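Local coordinates for protein putative esterase (Uncultured bacterium, PDB 7C4D) that probably hydrolyses carboxylic ester bonds as an esterase of the alpha/beta hydrolase fold, at residues A[24-29]-A[44-49]; A[121-126]-A[217-222]. All coordinates share one frame; numbering follows the deposited sequence.

Interaction 1. Residues A[24-29]-A[44-49]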
ATOM      1  N   GLU A  24      21.670  -0.537  -1.216  1.00 45.09           N
ATOM      2  CA  GLU A  24      20.874  -1.282  -0.251  1.00 50.29           C
ATOM      3  C   GLU A  24      19.511  -1.622  -0.855  1.00 45.80           C
ATOM      4  O   GLU A  24      18.995  -0.882  -1.690  1.00 49.23           O
ATOM      5  CB  GLU A  24      20.657  -0.452   1.006  1.00 48.99           C
ATOM      6  CG  GLU A  24      21.939  -0.002   1.676  1.00 50.25           C
ATOM      7  CD  GLU A  24      21.623   0.983   2.791  1.00 61.25           C
ATOM      8  OE1 GLU A  24      20.417   1.282   3.029  1.00 49.36           O
ATOM      9  OE2 GLU A  24      22.565   1.438   3.430  1.00 75.19           O
ATOM     10  N   PRO A  25      18.872  -2.742  -0.462  1.00 45.82           N
ATOM     11  CA  PRO A  25      17.562  -3.083  -1.011  1.00 41.50           C
ATOM     12  C   PRO A  25      16.557  -2.101  -0.453  1.00 40.37           C
ATOM     13  O   PRO A  25      16.712  -1.580   0.651  1.00 42.45           O
ATOM     14  CB  PRO A  25      17.254  -4.468  -0.452  1.00 48.39           C
ATOM     15  CG  PRO A  25      18.633  -4.973  -0.071  1.00 56.07           C
ATOM     16  CD  PRO A  25      19.386  -3.772   0.446  1.00 43.24           C
ATOM     17  N   LEU A  26      15.543  -1.840  -1.274  1.00 39.36           N
ATOM     18  CA  LEU A  26      14.446  -0.976  -0.912  1.00 37.69           C
ATOM     19  C   LEU A  26      13.189  -1.665  -1.439  1.00 43.88           C
ATOM     20  O   LEU A  26      13.037  -1.838  -2.646  1.00 41.80           O
ATOM     21  CB  LEU A  26      14.690   0.399  -1.545  1.00 38.29           C
ATOM     22  CG  LEU A  26      13.568   1.440  -1.407  1.00 44.32           C
ATOM     23  CD1 LEU A  26      13.190   1.644   0.040  1.00 44.75           C
ATOM     24  CD2 LEU A  26      14.005   2.779  -2.022  1.00 45.66           C
ATOM     25  N   ILE A  27      12.304  -2.046  -0.513  1.00 39.96           N
ATOM     26  CA  ILE A  27      11.063  -2.716  -0.849  1.00 37.63           C
ATOM     27  C   ILE A  27       9.931  -1.702  -0.777  1.00 37.76           C
ATOM     28  O   ILE A  27       9.800  -1.022   0.251  1.00 42.47           O
ATOM     29  CB  ILE A  27      10.822  -3.935   0.090  1.00 41.27           C
ATOM     30  CG1 ILE A  27      11.906  -5.003  -0.076  1.00 37.44           C
ATOM     31  CG2 ILE A  27       9.428  -4.515  -0.126  1.00 39.22           C
ATOM     32  CD1 ILE A  27      11.844  -6.178   0.903  1.00 42.66           C
ATOM     33  N   ILE A  28       9.114  -1.631  -1.848  1.00 34.81           N
ATOM     34  CA  ILE A  28       7.966  -0.729  -1.848  1.00 34.91           C
ATOM     35  C   ILE A  28       6.675  -1.572  -1.848  1.00 40.34           C
ATOM     36  O   ILE A  28       6.552  -2.498  -2.642  1.00 41.64           O
ATOM     37  CB  ILE A  28       8.054   0.269  -3.022  1.00 32.58           C
ATOM     38  CG1 ILE A  28       9.425   0.947  -3.081  1.00 37.66           C
ATOM     39  CG2 ILE A  28       6.939   1.307  -3.041  1.00 30.38           C
ATOM     40  CD1 ILE A  28       9.521   2.079  -4.153  1.00 38.42           C
ATOM     41  N   LEU A  29       5.741  -1.252  -0.941  1.00 38.41           N
ATOM     42  CA  LEU A  29       4.451  -1.930  -0.797  1.00 41.37           C
ATOM     43  C   LEU A  29       3.307  -0.944  -1.034  1.00 40.15           C
ATOM     44  O   LEU A  29       3.119   0.028  -0.288  1.00 39.71           O
ATOM     45  CB  LEU A  29       4.309  -2.530   0.610  1.00 37.86           C
ATOM     46  CG  LEU A  29       5.372  -3.514   1.067  1.00 41.65           C
ATOM     47  CD1 LEU A  29       4.987  -4.077   2.427  1.00 50.06           C
ATOM     48  CD2 LEU A  29       5.501  -4.630   0.065  1.00 49.47           C
ATOM     49  N   ASN A  44      11.745   4.909 -10.588  1.00 50.69           N
ATOM     50  CA  ASN A  44      12.586   5.382 -11.679  1.00 57.13           C
ATOM     51  C   ASN A  44      13.699   6.269 -11.137  1.00 49.27           C
ATOM     52  O   ASN A  44      14.815   6.018 -11.492  1.00 50.68           O
ATOM     53  CB  ASN A  44      11.829   5.994 -12.858  1.00 61.09           C
ATOM     54  CG  ASN A  44      11.494   4.949 -13.911  1.00 71.41           C
ATOM     55  OD1 ASN A  44      12.083   3.858 -13.952  1.00 63.27           O
ATOM     56  ND2 ASN A  44      10.517   5.261 -14.752  1.00 74.08           N
ATOM     57  N   GLU A  45      13.393   7.233 -10.264  1.00 47.74           N
ATOM     58  CA  GLU A  45      14.393   7.987  -9.522  1.00 49.24           C
ATOM     59  C   GLU A  45      15.150   7.162  -8.473  1.00 52.35           C
ATOM     60  O   GLU A  45      16.386   7.187  -8.481  1.00 55.62           O
ATOM     61  CB  GLU A  45      13.802   9.308  -9.050  1.00 46.21           C
ATOM     62  CG  GLU A  45      13.515  10.184 -10.250  1.00 58.94           C
ATOM     63  CD  GLU A  45      13.019  11.582  -9.966  1.00 66.80           C
ATOM     64  OE1 GLU A  45      13.576  12.254  -9.067  1.00 82.31           O
ATOM     65  OE2 GLU A  45      12.081  12.007 -10.655  1.00 93.41           O
ATOM     66  N   LEU A  46      14.434   6.402  -7.616  1.00 45.32           N
ATOM     67  CA  LEU A  46      15.051   5.705  -6.486  1.00 39.54           C
ATOM     68  C   LEU A  46      16.057   4.636  -6.922  1.00 38.84           C
ATOM     69  O   LEU A  46      16.987   4.357  -6.187  1.00 40.26           O
ATOM     70  CB  LEU A  46      14.009   5.180  -5.490  1.00 40.62           C
ATOM     71  CG  LEU A  46      13.041   6.211  -4.866  1.00 40.35           C
ATOM     72  CD1 LEU A  46      12.105   5.540  -3.864  1.00 36.69           C
ATOM     73  CD2 LEU A  46      13.801   7.306  -4.137  1.00 37.44           C
ATOM     74  N   LYS A  47      15.913   4.063  -8.124  1.00 38.76           N
ATOM     75  CA  LYS A  47      16.772   2.979  -8.588  1.00 37.75           C
ATOM     76  C   LYS A  47      18.232   3.426  -8.840  1.00 48.56           C
ATOM     77  O   LYS A  47      19.111   2.574  -8.949  1.00 40.44           O
ATOM     78  CB  LYS A  47      16.215   2.367  -9.881  1.00 42.16           C
ATOM     79  CG  LYS A  47      16.368   3.250 -11.116  1.00 50.65           C
ATOM     80  CD  LYS A  47      15.857   2.626 -12.393  1.00 52.90           C
ATOM     81  CE  LYS A  47      16.094   3.550 -13.569  1.00 63.14           C
ATOM     82  NZ  LYS A  47      15.502   2.983 -14.804  1.00 78.29           N
ATOM     83  N   ASP A  48      18.508   4.741  -8.931  1.00 43.72           N
ATOM     84  CA  ASP A  48      19.896   5.173  -9.035  1.00 46.29           C
ATOM     85  C   ASP A  48      20.654   4.933  -7.733  1.00 55.77           C
ATOM     86  O   ASP A  48      21.882   4.927  -7.764  1.00 53.35           O
ATOM     87  CB  ASP A  48      20.025   6.656  -9.365  1.00 47.05           C
ATOM     88  CG  ASP A  48      19.438   7.048 -10.713  1.00 50.43           C
ATOM     89  OD1 ASP A  48      19.326   6.189 -11.586  1.00 48.40           O
ATOM     90  OD2 ASP A  48      19.028   8.198 -10.837  1.00 57.79           O
ATOM     91  N   TYR A  49      19.944   4.775  -6.594  1.00 42.91           N
ATOM     92  CA  TYR A  49      20.636   4.701  -5.322  1.00 43.47           C
ATOM     93  C   TYR A  49      20.381   3.375  -4.601  1.00 46.22           C
ATOM     94  O   TYR A  49      21.084   3.028  -3.650  1.00 52.56           O
ATOM     95  CB  TYR A  49      20.242   5.894  -4.446  1.00 42.75           C
ATOM     96  CG  TYR A  49      20.329   7.206  -5.182  1.00 47.95           C
ATOM     97  CD1 TYR A  49      21.558   7.801  -5.456  1.00 47.58           C
ATOM     98  CD2 TYR A  49      19.185   7.828  -5.641  1.00 42.81           C
ATOM     99  CE1 TYR A  49      21.636   8.964  -6.196  1.00 46.62           C
ATOM    100  CE2 TYR A  49      19.249   9.027  -6.326  1.00 56.37           C
ATOM    101  CZ  TYR A  49      20.481   9.592  -6.608  1.00 46.59           C
ATOM    102  OH  TYR A  49      20.511  10.779  -7.253  1.00 48.17           O
TER
HETATM  103  O   HOH W   1      21.781   2.574  -1.006  1.00 47.76           O

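Interaction 2. Residues A[121-126]-A[217-222]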
ATOM      1  N   ILE A 121      -0.742   6.804   6.616  1.00 43.04           N
ATOM      2  CA  ILE A 121      -1.586   5.948   7.419  1.00 44.01           C
ATOM      3  C   ILE A 121      -1.012   5.884   8.836  1.00 51.82           C
ATOM      4  O   ILE A 121       0.202   6.004   9.035  1.00 45.35           O
ATOM      5  CB  ILE A 121      -1.716   4.550   6.777  1.00 48.72           C
ATOM      6  CG1 ILE A 121      -2.917   3.799   7.360  1.00 47.43           C
ATOM      7  CG2 ILE A 121      -0.412   3.795   6.884  1.00 39.13           C
ATOM      8  CD1 ILE A 121      -3.135   2.400   6.854  1.00 53.45           C
ATOM      9  N   ALA A 122      -1.890   5.702   9.830  1.00 49.27           N
ATOM     10  CA  ALA A 122      -1.436   5.690  11.216  1.00 51.01           C
ATOM     11  C   ALA A 122      -1.457   4.253  11.727  1.00 49.72           C
ATOM     12  O   ALA A 122      -2.125   3.408  11.154  1.00 53.77           O
ATOM     13  CB  ALA A 122      -2.287   6.623  12.058  1.00 49.91           C
ATOM     14  N   PRO A 123      -0.756   3.892  12.815  1.00 48.84           N
ATOM     15  CA  PRO A 123      -0.807   2.521  13.280  1.00 51.36           C
ATOM     16  C   PRO A 123      -2.168   2.078  13.832  1.00 52.28           C
ATOM     17  O   PRO A 123      -2.430   0.882  13.910  1.00 54.59           O
ATOM     18  CB  PRO A 123       0.288   2.424  14.351  1.00 50.84           C
ATOM     19  CG  PRO A 123       0.973   3.767  14.392  1.00 54.15           C
ATOM     20  CD  PRO A 123       0.097   4.746  13.646  1.00 50.41           C
ATOM     21  N   GLY A 124      -3.049   3.013  14.177  1.00 48.88           N
ATOM     22  CA  GLY A 124      -4.248   2.648  14.923  1.00 47.81           C
ATOM     23  C   GLY A 124      -5.477   2.332  14.056  1.00 60.61           C
ATOM     24  O   GLY A 124      -5.500   2.487  12.833  1.00 51.49           O
ATOM     25  N   LYS A 125      -6.538   1.888  14.730  1.00 59.75           N
ATOM     26  CA  LYS A 125      -7.758   1.432  14.083  1.00 56.09           C
ATOM     27  C   LYS A 125      -8.553   2.639  13.620  1.00 50.55           C
ATOM     28  O   LYS A 125      -8.573   3.654  14.304  1.00 59.24           O
ATOM     29  CB  LYS A 125      -8.582   0.560  15.046  1.00 65.85           C
ATOM     30  CG  LYS A 125     -10.013   0.276  14.605  1.00 64.47           C
ATOM     31  CD  LYS A 125     -10.859  -0.384  15.657  1.00 73.07           C
ATOM     32  CE  LYS A 125     -12.332  -0.300  15.304  1.00 85.32           C
ATOM     33  NZ  LYS A 125     -13.173  -1.115  16.214  1.00 97.11           N
ATOM     34  N   TYR A 126      -9.179   2.508  12.441  1.00 50.40           N
ATOM     35  CA  TYR A 126     -10.123   3.471  11.906  1.00 52.82           C
ATOM     36  C   TYR A 126     -11.539   2.912  12.124  1.00 62.14           C
ATOM     37  O   TYR A 126     -11.785   1.747  11.834  1.00 58.63           O
ATOM     38  CB  TYR A 126      -9.849   3.694  10.415  1.00 50.14           C
ATOM     39  CG  TYR A 126      -8.517   4.330  10.099  1.00 62.26           C
ATOM     40  CD1 TYR A 126      -7.355   3.561  10.078  1.00 56.80           C
ATOM     41  CD2 TYR A 126      -8.415   5.701   9.858  1.00 54.72           C
ATOM     42  CE1 TYR A 126      -6.122   4.139   9.823  1.00 60.54           C
ATOM     43  CE2 TYR A 126      -7.189   6.294   9.604  1.00 55.10           C
ATOM     44  CZ  TYR A 126      -6.046   5.505   9.588  1.00 63.46           C
ATOM     45  OH  TYR A 126      -4.837   6.052   9.316  1.00 63.73           O
ATOM     46  N   ALA A 217      11.995   5.585  11.694  1.00 37.99           N
ATOM     47  CA  ALA A 217      10.817   5.571  10.862  1.00 39.19           C
ATOM     48  C   ALA A 217      10.478   6.993  10.419  1.00 38.69           C
ATOM     49  O   ALA A 217      10.648   7.949  11.169  1.00 39.03           O
ATOM     50  CB  ALA A 217       9.658   4.978  11.643  1.00 37.98           C
ATOM     51  N   LEU A 218       9.892   7.091   9.225  1.00 38.81           N
ATOM     52  CA  LEU A 218       9.394   8.354   8.676  1.00 39.20           C
ATOM     53  C   LEU A 218       7.915   8.195   8.315  1.00 42.50           C
ATOM     54  O   LEU A 218       7.564   7.279   7.576  1.00 40.56           O
ATOM     55  CB  LEU A 218      10.240   8.751   7.451  1.00 39.44           C
ATOM     56  CG  LEU A 218       9.712   9.931   6.611  1.00 39.22           C
ATOM     57  CD1 LEU A 218       9.644  11.204   7.441  1.00 33.06           C
ATOM     58  CD2 LEU A 218      10.589  10.165   5.366  1.00 35.73           C
ATOM     59  N   PHE A 219       7.046   9.038   8.901  1.00 36.86           N
ATOM     60  CA  PHE A 219       5.641   9.105   8.525  1.00 37.31           C
ATOM     61  C   PHE A 219       5.466  10.319   7.613  1.00 43.80           C
ATOM     62  O   PHE A 219       5.734  11.464   8.003  1.00 40.20           O
ATOM     63  CB  PHE A 219       4.748   9.130   9.777  1.00 39.54           C
ATOM     64  CG  PHE A 219       4.709   7.816  10.519  1.00 42.57           C
ATOM     65  CD1 PHE A 219       5.813   7.354  11.232  1.00 42.00           C
ATOM     66  CD2 PHE A 219       3.590   6.985  10.438  1.00 47.20           C
ATOM     67  CE1 PHE A 219       5.787   6.126  11.901  1.00 42.07           C
ATOM     68  CE2 PHE A 219       3.577   5.738  11.067  1.00 44.41           C
ATOM     69  CZ  PHE A 219       4.670   5.313  11.803  1.00 46.49           C
ATOM     70  N   LEU A 220       5.043  10.053   6.376  1.00 43.60           N
ATOM     71  CA  LEU A 220       4.733  11.112   5.432  1.00 43.79           C
ATOM     72  C   LEU A 220       3.215  11.265   5.340  1.00 47.87           C
ATOM     73  O   LEU A 220       2.520  10.363   4.900  1.00 54.76           O
ATOM     74  CB  LEU A 220       5.341  10.780   4.072  1.00 44.50           C
ATOM     75  CG  LEU A 220       6.857  10.949   3.924  1.00 48.37           C
ATOM     76  CD1 LEU A 220       7.272  10.279   2.628  1.00 49.35           C
ATOM     77  CD2 LEU A 220       7.228  12.424   3.855  1.00 51.05           C
ATOM     78  N   LYS A 221       2.727  12.432   5.746  1.00 45.65           N
ATOM     79  CA  LYS A 221       1.324  12.795   5.782  1.00 51.58           C
ATOM     80  C   LYS A 221       0.989  13.665   4.571  1.00 53.20           C
ATOM     81  O   LYS A 221       1.733  14.575   4.241  1.00 50.62           O
ATOM     82  CB  LYS A 221       1.105  13.676   7.011  1.00 51.30           C
ATOM     83  CG  LYS A 221      -0.357  13.938   7.317  1.00 64.84           C
ATOM     84  CD  LYS A 221      -0.621  15.146   8.175  1.00 69.64           C
ATOM     85  CE  LYS A 221      -2.013  15.692   7.939  1.00 65.87           C
ATOM     86  NZ  LYS A 221      -2.136  17.024   8.566  1.00 79.79           N
ATOM     87  N   GLY A 222      -0.115  13.367   3.884  1.00 53.15           N
ATOM     88  CA  GLY A 222      -0.645  14.311   2.903  1.00 56.35           C
ATOM     89  C   GLY A 222      -1.377  15.454   3.609  1.00 54.05           C
ATOM     90  O   GLY A 222      -2.162  15.221   4.535  1.00 64.80           O
TER

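Interaction 1. Residues A[24-29]-A[44-49]
Leu-26 and Leu-46 carry the apolar half of this contact, their terminal methyls meeting with CD2 of Leu-26 3.8 Å from CD1 of Leu-46. The two side chains run at about a right angle to each other, so they touch through single branches and do not lie alongside. Leu-26 turns CG anti to its own amide nitrogen (chi1 174°), a setting that, with chi2 at 55°, brings CD2 to Leu-46. The same methyl of Leu-46 has a second, looser neighbour, since CD1 of Ile-28 lies 4.3 Å from CD1 of Leu-46. Residues 26 and 28 alternate with 27 along the extended chain and therefore present their side chains on one side of the sheet. With only 125 Å² buried, both partners summed, the packing between the two segments is slight, and other parts of the fold complete it: Leu-46 also touches Val-52, Ile-93 and, from helix 260-270, Thr-267 and Leu-268.

The elements joined belong to a beta-alpha-beta unit of the alpha/beta hydrolase fold, in which strand 25-29 leads through helix 40-46 to the parallel neighbouring strand 51-55.

The polar half is indirect. Glu-24 N and Tyr-49 O stand 4.4 Å apart, too far for a direct bond, and a water spans them. That water accepts from Glu-24 N at 3.1 Å and donates to Tyr-49 O at 2.8 Å, linking backbone to backbone at the more exposed end. Tyr-49 N bonds in turn to Leu-46 O at 3.0 Å, which helps fix the turn that presents Tyr-49 O to the water. The Glu-24 carboxylate is engaged elsewhere, OE1 taking a hydrogen bond from Asn-91 ND2. On the tyrosine, CB of Asp-48 sits 3.8 Å above the ring plane, over its centre.

Interaction 2. Residues A[121-126]-A[217-222]
With chi1 at -71°, Phe-219 sets CG opposite its carbonyl carbon, and the ring reaches from strand 217-222 to the loop carrying Ile-121 and Pro-123. In this alpha/beta hydrolase fold the loop follows strand 113-119, the parallel neighbour of 217-222 in the central sheet, and leads on to helix 131-144.

Backbone and ring meet first: Ile-121 O lies in the plane of the Phe-219 ring, at its edge, 3.8 Å from CD2 and 3.9 Å from CE2. Such an in-plane approach brings the carbonyl oxygen to the weakly positive ring hydrogens and keeps it off the electron-rich face, although the distances indicate a soft contact. Pro-123 adds an apolar touch, its CD coming obliquely to within 4.4 Å of Phe-219 CE2. Met-103 of helix 97-108 and Ile-236 of helix 232-239 each touch both Phe-219 and Pro-123, so the pair is buried between these helices.

From its backbone, CB of Ile-121 points away from the strand, and the side chain touches Ser-96 and Lys-100. Ser-96, Asp-120 and His-253 have the geometry of a Ser-His-Asp triad, with Ser-96 at a probable nucleophile elbow, consistent with an esterase; the contact would then lie beside the active site. Asp-120, immediately before the loop, also accepts a hydrogen bond at OD1 from Gly-222 N of the strand. Within the loop the chain folds back on itself, and Ala-122 N donates to Tyr-126 OH at 3.0 Å with an N-H...O angle of 159°.

From the N terminus, the chain runs along strand 25-29, passes through helix 40-46 and returns, so that interaction 1 closes a short loop, with 14 residues between its segments. Interaction 2 opens only later, after strand 113-119, and spans 90 residues, 43 of them helical, before strand 217-222 closes it. The two are in series, neither nested nor crossing. The centres of interaction 1 and interaction 2 are about 21 Å apart, and the nearest atoms of interactions 1 and 2 are about 9 Å apart, without touching. Both reach the same mixed sheet, where strands 90-95 and 113-119 separate 25-29 from 217-222: interaction 1 ties a crossover helix to the sheet, interaction 2 a strand-end loop to the adjacent strand.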